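Local coordinates for protein OBCA, Oxalate Biosynthetic Component A (Burkholderia glumae, PDB 4NNC) that combines an N-terminal domain with a TIM-barrel-type domain that binds a metal ion, at residues L225-L230 with D256-I261; S231-I236 with G247-Q252. All blocks are in the same frame, centred on the assembly; numbering follows the deposited sequence.

In the fold
Both contacts lie on one side of the chain's centre, within the TIM-barrel-type region of the chain, with centres about 14 Å apart. Interaction 2 is nested along the chain inside the loop that interaction 1 closes. Strand 222-229 comes first, then the hairpin of strands 234-238 and 242-246, then strand 250-251, then helix 255-268. Strands 222-229 and 250-251 are antiparallel neighbours in the same sheet. Between the two interactions, Asp229 forms a salt bridge with Arg250. The excursion thus starts from the metal-binding strand and returns beside it.

Interaction 1. Residues L225-L230 with D256-I261; sequences LHTRDL and DDYDAI. With CO (cobalt (II) ion), chain B; OXL (oxalate ion), chain C; 2KQ ((3S)-3-[2-[3-[[(2R)-4-[[[(2R,3S,4R,5R)-5-(6-aminopurin-9-yl)-4-oxidanyl-3-phosphonooxy-oxolan-2-yl]methoxy-oxidanyl-phosphoryl]oxy-oxidanyl-phosphoryl]oxy-3,3-dimethyl-2-oxidanyl-butanoyl]amino]propanoylamino]ethylsulfanyl]-3-oxidanyl-butanoic acid), chain D.
Thr227 lays its methyl CG2 over one face of the Tyr258 ring, a CH-pi contact. CG2 stands 3.8 Å from the ring centroid, 16° off the ring normal and displaced toward the rim. The same methyl touches Asp257 CB and Ile261 CD1, so it sits among three side chains of the helix. A chi1 of 47° sets OG1 between the backbone N and the carbonyl carbon, near Tyr258 CE2, where it bonds to Gln252 O and Val254 N.

The Tyr258 ring reaches in from the helix, and its hydroxyl ends at the backbone of Leu225. Tyr258 OH lies 3.1 Å from Leu225 O, and Leu225 CB meets the ring at its edge. Farther out, Leu225 CD1 rests 3.9 Å from Ile261 CG2, the two side chains running past each other in opposite directions. Asp257 adds a polar link through one water. This water accepts from Arg228 N at 2.8 Å and donates to Asp257 OD2 at 2.8 Å.

His226 points away from the helix, into the metal site. Its NE2 binds the cobalt ion at 2.0 Å, and Asn251 OD1 bonds to its ND1, which should help fix the ring's rotation. His224, Glu475 and two oxygens of 2KQ, O51 and O54, also bind the metal. Oxalate O4 lies at the ring edge, 3.4 Å from His226 CE1.

Strand 222-229 therefore shows alternate residues to two sides: Leu225 and Thr227 to helix 255-268, His226 to the bound groups. Helix 205-217 meets Leu225 through Ile208 and Thr212, and Ile261 through Pro205. Parallel strands 5-10 and 273-276 pair with strand 222-229 in the barrel sheet.

Interaction 2. Residues S231-I236 with G247-Q252; sequences SDRRRI and GSQRNQ
Asp232 grips Ser248 with both carboxylate oxygens. Ser248 N donates to OD1 and to OD2 of Asp232, at 3.0 Å each, in a forked bond. The two N-H...O bonds are bent to a similar degree. Both oxygens receive the N-H through their syn lone pairs. Ser248 OG donates to Asp232 OD2 as well, at 3.1 Å, but comes from above the carboxylate plane, 43° out of it. OD2 therefore accepts two hydrogen bonds from one residue.

The first torsions explain the grip. In Asp232, chi1 of 73° sets CG between the backbone N and the carbonyl carbon, and this brings the carboxylate to the start of the other segment. Ser248 has nearly the same chi1, and its OG stays close to its own backbone. That oxygen also receives a weak bond from Arg250 N.

Water 2 extends the network. It donates to Asp232 OD1 at 2.7 Å and accepts from Gln249 N. Gly247 CA lies 3.3 Å from Asp232 OD1, so the backbone at Gly247 passes close to the carboxylate. The Arg233 side chain turns at chi3 and brings NH1 to 4.3 Å from Gln249 NE2, a loose approach of two donors. The amide of Gln249 is held by Phe19 N at OE1.

This contact closes the base of a beta hairpin at the protein surface. Arg234 pairs by backbone with Val246, and the Asp232 carboxylate takes over just beyond the last strand pairs, where strands 234-238 and 242-246 give way to loop.

Interaction 1. Residues L225-L230 with D256-I261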
ATOM      1  N   LEU A 225       3.460  10.584   3.539  1.00 19.50           N
ATOM      2  CA  LEU A 225       4.523   9.734   4.084  1.00 19.38           C
ATOM      3  C   LEU A 225       4.185   9.007   5.388  1.00 20.84           C
ATOM      4  O   LEU A 225       3.480   9.550   6.255  1.00 19.07           O
ATOM      5  CB  LEU A 225       5.790  10.559   4.320  1.00 17.66           C
ATOM      6  CG  LEU A 225       6.435  11.180   3.084  1.00 24.89           C
ATOM      7  CD1 LEU A 225       7.681  11.983   3.464  1.00 18.83           C
ATOM      8  CD2 LEU A 225       6.752  10.097   2.048  1.00 17.79           C
ATOM      9  N   HIS A 226       4.716   7.785   5.512  1.00 20.94           N
ATOM     10  CA  HIS A 226       4.798   7.063   6.777  1.00 18.84           C
ATOM     11  C   HIS A 226       6.255   6.693   7.003  1.00 23.31           C
ATOM     12  O   HIS A 226       7.036   6.606   6.044  1.00 21.80           O
ATOM     13  CB  HIS A 226       4.038   5.743   6.702  1.00 18.46           C
ATOM     14  CG  HIS A 226       2.550   5.884   6.708  1.00 20.93           C
ATOM     15  ND1 HIS A 226       1.756   5.236   7.628  1.00 20.01           N
ATOM     16  CD2 HIS A 226       1.711   6.569   5.896  1.00 19.52           C
ATOM     17  CE1 HIS A 226       0.486   5.529   7.390  1.00 21.20           C
ATOM     18  NE2 HIS A 226       0.434   6.332   6.345  1.00 22.97           N
ATOM     19  N   THR A 227       6.617   6.430   8.258  1.00 21.81           N
ATOM     20  CA  THR A 227       7.887   5.770   8.553  1.00 21.49           C
ATOM     21  C   THR A 227       7.652   4.395   9.196  1.00 22.99           C
ATOM     22  O   THR A 227       6.551   4.118   9.679  1.00 25.79           O
ATOM     23  CB  THR A 227       8.789   6.626   9.459  1.00 23.42           C
ATOM     24  OG1 THR A 227       8.025   7.148  10.564  1.00 18.60           O
ATOM     25  CG2 THR A 227       9.382   7.766   8.657  1.00 21.03           C
ATOM     26  N   ARG A 228       8.687   3.547   9.194  1.00 22.80           N
ATOM     27  CA  ARG A 228       8.613   2.209   9.778  1.00 23.33           C
ATOM     28  C   ARG A 228       9.722   2.007  10.818  1.00 25.17           C
ATOM     29  O   ARG A 228      10.852   2.488  10.650  1.00 23.02           O
ATOM     30  CB  ARG A 228       8.727   1.133   8.689  1.00 20.15           C
ATOM     31  CG  ARG A 228       7.680   1.236   7.597  1.00 20.68           C
ATOM     32  CD  ARG A 228       6.283   0.953   8.148  1.00 22.44           C
ATOM     33  NE  ARG A 228       5.310   0.904   7.062  1.00 23.12           N
ATOM     34  CZ  ARG A 228       5.027  -0.187   6.355  1.00 24.49           C
ATOM     35  NH1 ARG A 228       5.633  -1.345   6.637  1.00 17.51           N
ATOM     36  NH2 ARG A 228       4.132  -0.119   5.370  1.00 21.64           N
ATOM     37  N   ASP A 229       9.386   1.301  11.891  1.00 25.84           N
ATOM     38  CA  ASP A 229      10.356   0.903  12.906  1.00 26.57           C
ATOM     39  C   ASP A 229      11.054  -0.377  12.435  1.00 26.08           C
ATOM     40  O   ASP A 229      10.420  -1.422  12.301  1.00 25.15           O
ATOM     41  CB  ASP A 229       9.611   0.675  14.228  1.00 29.82           C
ATOM     42  CG  ASP A 229      10.487   0.086  15.334  1.00 33.04           C
ATOM     43  OD1 ASP A 229      11.738   0.103  15.244  1.00 33.63           O
ATOM     44  OD2 ASP A 229       9.896  -0.394  16.325  1.00 41.21           O
ATOM     45  N   LEU A 230      12.355  -0.297  12.172  1.00 26.65           N
ATOM     46  CA  LEU A 230      13.092  -1.457  11.683  1.00 29.68           C
ATOM     47  C   LEU A 230      14.032  -2.052  12.739  1.00 32.67           C
ATOM     48  O   LEU A 230      14.945  -2.797  12.403  1.00 36.62           O
ATOM     49  CB  LEU A 230      13.899  -1.089  10.430  1.00 31.85           C
ATOM     50  CG  LEU A 230      13.155  -0.507   9.221  1.00 28.87           C
ATOM     51  CD1 LEU A 230      14.115  -0.283   8.074  1.00 24.87           C
ATOM     52  CD2 LEU A 230      12.020  -1.418   8.784  1.00 26.87           C
ATOM     53  N   ASP A 256      13.843  10.449  14.032  1.00 25.05           N
ATOM     54  CA  ASP A 256      15.153  10.511  13.381  1.00 26.21           C
ATOM     55  C   ASP A 256      15.026  10.306  11.872  1.00 27.39           C
ATOM     56  O   ASP A 256      15.806  10.863  11.099  1.00 28.80           O
ATOM     57  CB  ASP A 256      16.114   9.458  13.959  1.00 27.63           C
ATOM     58  CG  ASP A 256      16.544   9.764  15.396  1.00 31.75           C
ATOM     59  OD1 ASP A 256      16.352  10.911  15.855  1.00 33.83           O
ATOM     60  OD2 ASP A 256      17.074   8.848  16.067  1.00 32.69           O
ATOM     61  N   ASP A 257      14.061   9.488  11.457  1.00 23.43           N
ATOM     62  CA  ASP A 257      13.888   9.171  10.039  1.00 22.93           C
ATOM     63  C   ASP A 257      13.388  10.412   9.317  1.00 26.11           C
ATOM     64  O   ASP A 257      13.854  10.748   8.220  1.00 22.27           O
ATOM     65  CB  ASP A 257      12.890   8.024   9.858  1.00 24.09           C
ATOM     66  CG  ASP A 257      13.519   6.656  10.059  1.00 24.74           C
ATOM     67  OD1 ASP A 257      14.673   6.583  10.536  1.00 26.21           O
ATOM     68  OD2 ASP A 257      12.858   5.648   9.730  1.00 25.59           O
ATOM     69  N   TYR A 258      12.453  11.112   9.952  1.00 23.13           N
ATOM     70  CA  TYR A 258      11.924  12.340   9.370  1.00 24.66           C
ATOM     71  C   TYR A 258      12.962  13.478   9.358  1.00 25.89           C
ATOM     72  O   TYR A 258      13.025  14.247   8.390  1.00 22.47           O
ATOM     73  CB  TYR A 258      10.613  12.760  10.058  1.00 22.07           C
ATOM     74  CG  TYR A 258       9.376  12.039   9.530  1.00 24.34           C
ATOM     75  CD1 TYR A 258       9.040  12.105   8.186  1.00 21.31           C
ATOM     76  CD2 TYR A 258       8.541  11.313  10.381  1.00 23.89           C
ATOM     77  CE1 TYR A 258       7.927  11.466   7.692  1.00 21.02           C
ATOM     78  CE2 TYR A 258       7.412  10.670   9.896  1.00 21.84           C
ATOM     79  CZ  TYR A 258       7.114  10.753   8.545  1.00 23.34           C
ATOM     80  OH  TYR A 258       6.004  10.129   8.025  1.00 19.76           O
ATOM     81  N   ASP A 259      13.766  13.588  10.421  1.00 22.55           N
ATOM     82  CA  ASP A 259      14.864  14.568  10.460  1.00 22.84           C
ATOM     83  C   ASP A 259      15.802  14.381   9.277  1.00 24.86           C
ATOM     84  O   ASP A 259      16.439  15.329   8.837  1.00 25.89           O
ATOM     85  CB  ASP A 259      15.689  14.445  11.747  1.00 23.12           C
ATOM     86  CG  ASP A 259      14.915  14.851  12.987  1.00 30.76           C
ATOM     87  OD1 ASP A 259      13.842  15.494  12.856  1.00 28.99           O
ATOM     88  OD2 ASP A 259      15.389  14.524  14.099  1.00 32.38           O
ATOM     89  N   ALA A 260      15.898  13.147   8.781  1.00 23.19           N
ATOM     90  CA  ALA A 260      16.661  12.873   7.564  1.00 26.84           C
ATOM     91  C   ALA A 260      15.832  13.115   6.292  1.00 24.15           C
ATOM     92  O   ALA A 260      16.244  13.883   5.417  1.00 23.76           O
ATOM     93  CB  ALA A 260      17.233  11.440   7.579  1.00 22.03           C
ATOM     94  N   ILE A 261      14.660  12.479   6.205  1.00 26.43           N
ATOM     95  CA  ILE A 261      13.836  12.512   4.985  1.00 24.71           C
ATOM     96  C   ILE A 261      13.425  13.921   4.573  1.00 24.97           C
ATOM     97  O   ILE A 261      13.516  14.276   3.395  1.00 25.13           O
ATOM     98  CB  ILE A 261      12.546  11.670   5.141  1.00 24.49           C
ATOM     99  CG1 ILE A 261      12.881  10.173   5.189  1.00 20.78           C
ATOM    100  CG2 ILE A 261      11.538  11.983   4.009  1.00 20.82           C
ATOM    101  CD1 ILE A 261      11.846   9.358   5.937  1.00 18.59           C
TER
HETATM  102 CO    CO B 601      -1.282   6.993   5.496  1.00 21.84          CO
HETATM  103  C1  OXL C 602      -3.656   4.396   8.804  1.00 35.76           C
HETATM  104  C2  OXL C 602      -3.648   4.313   7.332  1.00 39.77           C
HETATM  105  O1  OXL C 602      -4.667   4.835   9.417  1.00 37.17           O
HETATM  106  O2  OXL C 602      -4.458   3.544   6.740  1.00 46.32           O
HETATM  107  O3  OXL C 602      -2.613   4.034   9.406  1.00 39.13           O
HETATM  108  O4  OXL C 602      -2.791   5.008   6.702  1.00 36.85           O
HETATM  109  C01 2KQ D 603      -2.159  -4.239   2.070  1.00 34.20           C
HETATM  110  C02 2KQ D 603      -2.471  -3.731   0.654  1.00 42.41           C
HETATM  111  C03 2KQ D 603      -1.667  -2.367   0.371  1.00 27.84           C
HETATM  112  C04 2KQ D 603      -2.067  -4.824  -0.344  1.00 38.15           C
HETATM  113  O05 2KQ D 603      -2.369  -4.368  -1.643  1.00 43.72           O
HETATM  114  P06 2KQ D 603      -2.660  -5.404  -2.818  1.00 46.22           P
HETATM  115  O07 2KQ D 603      -2.379  -4.720  -4.144  1.00 34.78           O
HETATM  116  O08 2KQ D 603      -1.758  -6.621  -2.698  1.00 51.65           O
HETATM  117  O09 2KQ D 603      -4.197  -5.811  -2.750  1.00 60.62           O
HETATM  118  P10 2KQ D 603      -4.861  -7.022  -1.931  1.00 58.78           P
HETATM  119  O11 2KQ D 603      -6.352  -6.841  -1.873  1.00 56.93           O
HETATM  120  O12 2KQ D 603      -4.329  -7.020  -0.518  1.00 65.60           O
HETATM  121  O13 2KQ D 603      -4.514  -8.422  -2.636  1.00 61.65           O
HETATM  122  C14 2KQ D 603      -4.913  -9.652  -2.011  1.00 68.30           C
HETATM  123  C15 2KQ D 603      -4.830 -10.766  -2.966  1.00 73.34           C
HETATM  124  O16 2KQ D 603      -5.476 -10.417  -4.257  1.00 66.40           O
HETATM  125  C17 2KQ D 603      -4.463 -10.428  -5.273  1.00 62.20           C
HETATM  126  N18 2KQ D 603      -4.676  -9.300  -6.112  1.00 59.08           N
HETATM  127  C19 2KQ D 603      -4.334  -8.022  -5.869  1.00 58.19           C
HETATM  128  N20 2KQ D 603      -4.729  -7.251  -6.907  1.00 52.03           N
HETATM  129  C21 2KQ D 603      -5.338  -8.044  -7.829  1.00 55.44           C
HETATM  130  C22 2KQ D 603      -5.938  -7.821  -9.084  1.00 52.41           C
HETATM  131  N23 2KQ D 603      -6.001  -6.482  -9.657  1.00 47.56           N
HETATM  132  N24 2KQ D 603      -6.459  -8.869  -9.748  1.00 56.66           N
HETATM  133  C25 2KQ D 603      -6.417 -10.115  -9.214  1.00 56.38           C
HETATM  134  N26 2KQ D 603      -5.846 -10.365  -8.027  1.00 56.04           N
HETATM  135  C27 2KQ D 603      -5.305  -9.337  -7.322  1.00 60.39           C
HETATM  136  C28 2KQ D 603      -3.160 -10.424  -4.586  1.00 68.78           C
HETATM  137  O29 2KQ D 603      -2.177 -11.157  -5.319  1.00 67.87           O
HETATM  138  C30 2KQ D 603      -3.416 -11.110  -3.309  1.00 77.42           C
HETATM  139  O31 2KQ D 603      -3.283 -12.536  -3.492  1.00 84.55           O
HETATM  140  P32 2KQ D 603      -3.647 -13.564  -2.266  1.00 95.73           P
HETATM  141  O33 2KQ D 603      -5.145 -13.516  -1.932  1.00 86.83           O
HETATM  142  O34 2KQ D 603      -3.253 -14.979  -2.638  1.00 87.88           O
HETATM  143  O35 2KQ D 603      -2.862 -13.144  -1.052  1.00 87.98           O
HETATM  144  C36 2KQ D 603      -4.019  -3.569   0.503  1.00 45.17           C
HETATM  145  O37 2KQ D 603      -4.606  -4.782   0.726  1.00 48.95           O
HETATM  146  C38 2KQ D 603      -4.669  -2.550   1.454  1.00 45.51           C
HETATM  147  O39 2KQ D 603      -4.806  -2.759   2.655  1.00 44.60           O
HETATM  148  N40 2KQ D 603      -5.182  -1.311   0.887  1.00 39.61           N
HETATM  149  C41 2KQ D 603      -5.814  -0.404   1.787  1.00 37.69           C
HETATM  150  C42 2KQ D 603      -4.819   0.631   2.301  1.00 36.14           C
HETATM  151  C43 2KQ D 603      -5.436   1.671   3.263  1.00 38.77           C
HETATM  152  O44 2KQ D 603      -6.100   1.327   4.244  1.00 36.73           O
HETATM  153  N45 2KQ D 603      -5.236   3.063   2.971  1.00 33.68           N
HETATM  154  C46 2KQ D 603      -5.821   4.008   3.874  1.00 38.88           C
HETATM  155  C47 2KQ D 603      -4.771   4.982   4.364  1.00 38.17           C
HETATM  156  S48 2KQ D 603      -5.504   6.379   5.202  1.00 51.76           S
HETATM  157  C49 2KQ D 603      -4.245   7.600   5.516  1.00 28.49           C
HETATM  158  C50 2KQ D 603      -4.533   8.688   4.623  1.00 34.45           C
HETATM  159  O51 2KQ D 603      -2.962   7.108   5.187  1.00 28.48           O
HETATM  160  C52 2KQ D 603      -4.367   8.173   6.961  1.00 33.52           C
HETATM  161  C53 2KQ D 603      -3.116   8.437   7.742  1.00 29.31           C
HETATM  162  O54 2KQ D 603      -1.974   8.167   7.267  1.00 23.52           O
HETATM  163  O55 2KQ D 603      -3.227   8.945   8.890  1.00 27.52           O
HETATM  164  O   HOH W   1      10.978   4.594   7.982  1.00 22.36           O

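Interaction 2. Residues S231-I236 with G247-Q252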
ATOM      1  N   SER A 231      13.812  -1.744  14.013  1.00 29.27           N
ATOM      2  CA  SER A 231      14.816  -2.090  15.021  1.00 34.61           C
ATOM      3  C   SER A 231      14.818  -3.568  15.452  1.00 33.50           C
ATOM      4  O   SER A 231      15.793  -4.035  16.034  1.00 39.20           O
ATOM      5  CB  SER A 231      14.726  -1.149  16.232  1.00 26.06           C
ATOM      6  OG  SER A 231      13.467  -1.268  16.865  1.00 26.54           O
ATOM      7  N   ASP A 232      13.752  -4.303  15.142  1.00 32.52           N
ATOM      8  CA  ASP A 232      13.642  -5.707  15.547  1.00 35.54           C
ATOM      9  C   ASP A 232      14.150  -6.702  14.492  1.00 37.94           C
ATOM     10  O   ASP A 232      13.781  -7.882  14.515  1.00 43.18           O
ATOM     11  CB  ASP A 232      12.187  -6.041  15.916  1.00 32.99           C
ATOM     12  CG  ASP A 232      11.265  -6.123  14.692  1.00 38.72           C
ATOM     13  OD1 ASP A 232      11.640  -5.674  13.583  1.00 34.68           O
ATOM     14  OD2 ASP A 232      10.135  -6.633  14.853  1.00 41.02           O
ATOM     15  N   ARG A 233      14.988  -6.243  13.567  1.00 39.04           N
ATOM     16  CA  ARG A 233      15.445  -7.119  12.487  1.00 41.00           C
ATOM     17  C   ARG A 233      16.509  -8.112  12.940  1.00 42.92           C
ATOM     18  O   ARG A 233      17.536  -7.714  13.501  1.00 40.84           O
ATOM     19  CB  ARG A 233      15.954  -6.310  11.290  1.00 39.00           C
ATOM     20  CG  ARG A 233      14.916  -5.364  10.734  1.00 42.25           C
ATOM     21  CD  ARG A 233      15.310  -4.827   9.378  1.00 48.10           C
ATOM     22  NE  ARG A 233      14.578  -5.516   8.316  1.00 57.96           N
ATOM     23  CZ  ARG A 233      14.736  -5.268   7.022  1.00 60.10           C
ATOM     24  NH1 ARG A 233      14.033  -5.950   6.119  1.00 55.51           N
ATOM     25  NH2 ARG A 233      15.601  -4.341   6.633  1.00 59.25           N
ATOM     26  N   ARG A 234      16.260  -9.400  12.689  1.00 37.27           N
ATOM     27  CA  ARG A 234      17.231 -10.448  12.984  1.00 37.10           C
ATOM     28  C   ARG A 234      17.559 -11.240  11.722  1.00 39.79           C
ATOM     29  O   ARG A 234      16.682 -11.504  10.885  1.00 37.26           O
ATOM     30  CB  ARG A 234      16.719 -11.415  14.067  1.00 41.05           C
ATOM     31  CG  ARG A 234      15.468 -10.970  14.830  1.00 54.50           C
ATOM     32  CD  ARG A 234      15.150 -11.915  16.010  1.00 65.95           C
ATOM     33  NE  ARG A 234      15.809 -11.506  17.256  1.00 83.48           N
ATOM     34  CZ  ARG A 234      15.734 -12.171  18.411  1.00 83.72           C
ATOM     35  NH1 ARG A 234      16.365 -11.716  19.490  1.00 71.01           N
ATOM     36  NH2 ARG A 234      15.027 -13.294  18.491  1.00 86.12           N
ATOM     37  N   ARG A 235      18.826 -11.617  11.585  1.00 35.91           N
ATOM     38  CA  ARG A 235      19.228 -12.548  10.548  1.00 34.23           C
ATOM     39  C   ARG A 235      19.265 -13.947  11.137  1.00 37.68           C
ATOM     40  O   ARG A 235      19.975 -14.197  12.112  1.00 33.81           O
ATOM     41  CB  ARG A 235      20.601 -12.182  10.010  1.00 31.47           C
ATOM     42  CG  ARG A 235      20.772 -10.705   9.807  1.00 38.40           C
ATOM     43  CD  ARG A 235      21.349 -10.379   8.469  1.00 35.59           C
ATOM     44  NE  ARG A 235      22.521 -11.181   8.163  1.00 31.53           N
ATOM     45  CZ  ARG A 235      22.950 -11.410   6.925  1.00 37.38           C
ATOM     46  NH1 ARG A 235      22.296 -10.889   5.889  1.00 31.07           N
ATOM     47  NH2 ARG A 235      24.024 -12.162   6.721  1.00 42.94           N
ATOM     48  N   ILE A 236      18.473 -14.844  10.559  1.00 37.77           N
ATOM     49  CA  ILE A 236      18.459 -16.243  10.956  1.00 37.03           C
ATOM     50  C   ILE A 236      19.239 -17.054   9.930  1.00 40.24           C
ATOM     51  O   ILE A 236      18.885 -17.079   8.743  1.00 40.71           O
ATOM     52  CB  ILE A 236      17.023 -16.789  11.024  1.00 37.61           C
ATOM     53  CG1 ILE A 236      16.170 -15.951  11.982  1.00 31.90           C
ATOM     54  CG2 ILE A 236      17.026 -18.263  11.444  1.00 36.32           C
ATOM     55  CD1 ILE A 236      14.744 -16.473  12.137  1.00 31.93           C
ATOM     56  N   GLY A 247      11.565  -9.368  10.668  1.00 36.02           N
ATOM     57  CA  GLY A 247      11.369  -8.040  11.232  1.00 35.81           C
ATOM     58  C   GLY A 247       9.957  -7.555  10.957  1.00 35.15           C
ATOM     59  O   GLY A 247       9.392  -7.839   9.891  1.00 34.34           O
ATOM     60  N   SER A 248       9.375  -6.826  11.906  1.00 32.56           N
ATOM     61  CA  SER A 248       7.961  -6.455  11.798  1.00 30.87           C
ATOM     62  C   SER A 248       7.687  -5.344  10.777  1.00 30.08           C
ATOM     63  O   SER A 248       6.598  -5.296  10.212  1.00 28.60           O
ATOM     64  CB  SER A 248       7.434  -6.007  13.157  1.00 36.41           C
ATOM     65  OG  SER A 248       8.049  -4.774  13.528  1.00 42.55           O
ATOM     66  N   GLN A 249       8.665  -4.457  10.557  1.00 28.29           N
ATOM     67  CA  GLN A 249       8.480  -3.276   9.706  1.00 26.41           C
ATOM     68  C   GLN A 249       7.255  -2.490  10.176  1.00 28.95           C
ATOM     69  O   GLN A 249       6.489  -1.949   9.364  1.00 24.51           O
ATOM     70  CB  GLN A 249       8.326  -3.661   8.228  1.00 25.14           C
ATOM     71  CG  GLN A 249       9.453  -4.527   7.650  1.00 24.04           C
ATOM     72  CD  GLN A 249       9.311  -4.741   6.140  1.00 27.25           C
ATOM     73  OE1 GLN A 249       8.789  -3.881   5.418  1.00 23.07           O
ATOM     74  NE2 GLN A 249       9.765  -5.894   5.662  1.00 27.82           N
ATOM     75  N   ARG A 250       7.086  -2.439  11.496  1.00 26.29           N
ATOM     76  CA  ARG A 250       5.902  -1.880  12.136  1.00 27.08           C
ATOM     77  C   ARG A 250       5.666  -0.410  11.775  1.00 26.03           C
ATOM     78  O   ARG A 250       6.592   0.410  11.774  1.00 22.85           O
ATOM     79  CB  ARG A 250       6.025  -2.030  13.661  1.00 31.15           C
ATOM     80  CG  ARG A 250       4.723  -1.785  14.448  1.00 37.94           C
ATOM     81  CD  ARG A 250       4.952  -1.989  15.957  1.00 39.65           C
ATOM     82  NE  ARG A 250       6.188  -1.335  16.377  1.00 39.68           N
ATOM     83  CZ  ARG A 250       6.269  -0.058  16.749  1.00 44.19           C
ATOM     84  NH1 ARG A 250       5.175   0.710  16.772  1.00 39.18           N
ATOM     85  NH2 ARG A 250       7.445   0.455  17.099  1.00 34.09           N
ATOM     86  N   ASN A 251       4.423  -0.072  11.453  1.00 24.75           N
ATOM     87  CA  ASN A 251       4.106   1.324  11.275  1.00 24.28           C
ATOM     88  C   ASN A 251       4.440   2.057  12.557  1.00 24.78           C
ATOM     89  O   ASN A 251       4.065   1.612  13.643  1.00 27.27           O
ATOM     90  CB  ASN A 251       2.634   1.529  10.944  1.00 23.21           C
ATOM     91  CG  ASN A 251       2.330   2.973  10.570  1.00 25.45           C
ATOM     92  OD1 ASN A 251       2.822   3.480   9.551  1.00 22.83           O
ATOM     93  ND2 ASN A 251       1.527   3.646  11.392  1.00 25.44           N
ATOM     94  N   GLN A 252       5.147   3.175  12.425  1.00 24.76           N
ATOM     95  CA  GLN A 252       5.566   3.963  13.576  1.00 24.44           C
ATOM     96  C   GLN A 252       6.137   5.304  13.112  1.00 23.97           C
ATOM     97  O   GLN A 252       6.901   5.357  12.160  1.00 24.63           O
ATOM     98  CB  GLN A 252       6.643   3.195  14.350  1.00 26.97           C
ATOM     99  CG  GLN A 252       7.244   3.969  15.499  1.00 26.54           C
ATOM    100  CD  GLN A 252       6.242   4.171  16.607  1.00 36.72           C
ATOM    101  OE1 GLN A 252       5.778   3.208  17.226  1.00 43.77           O
ATOM    102  NE2 GLN A 252       5.882   5.427  16.856  1.00 38.87           N
TER
HETATM  103  O   HOH W   2      11.385  -4.484  11.117  1.00 30.16           O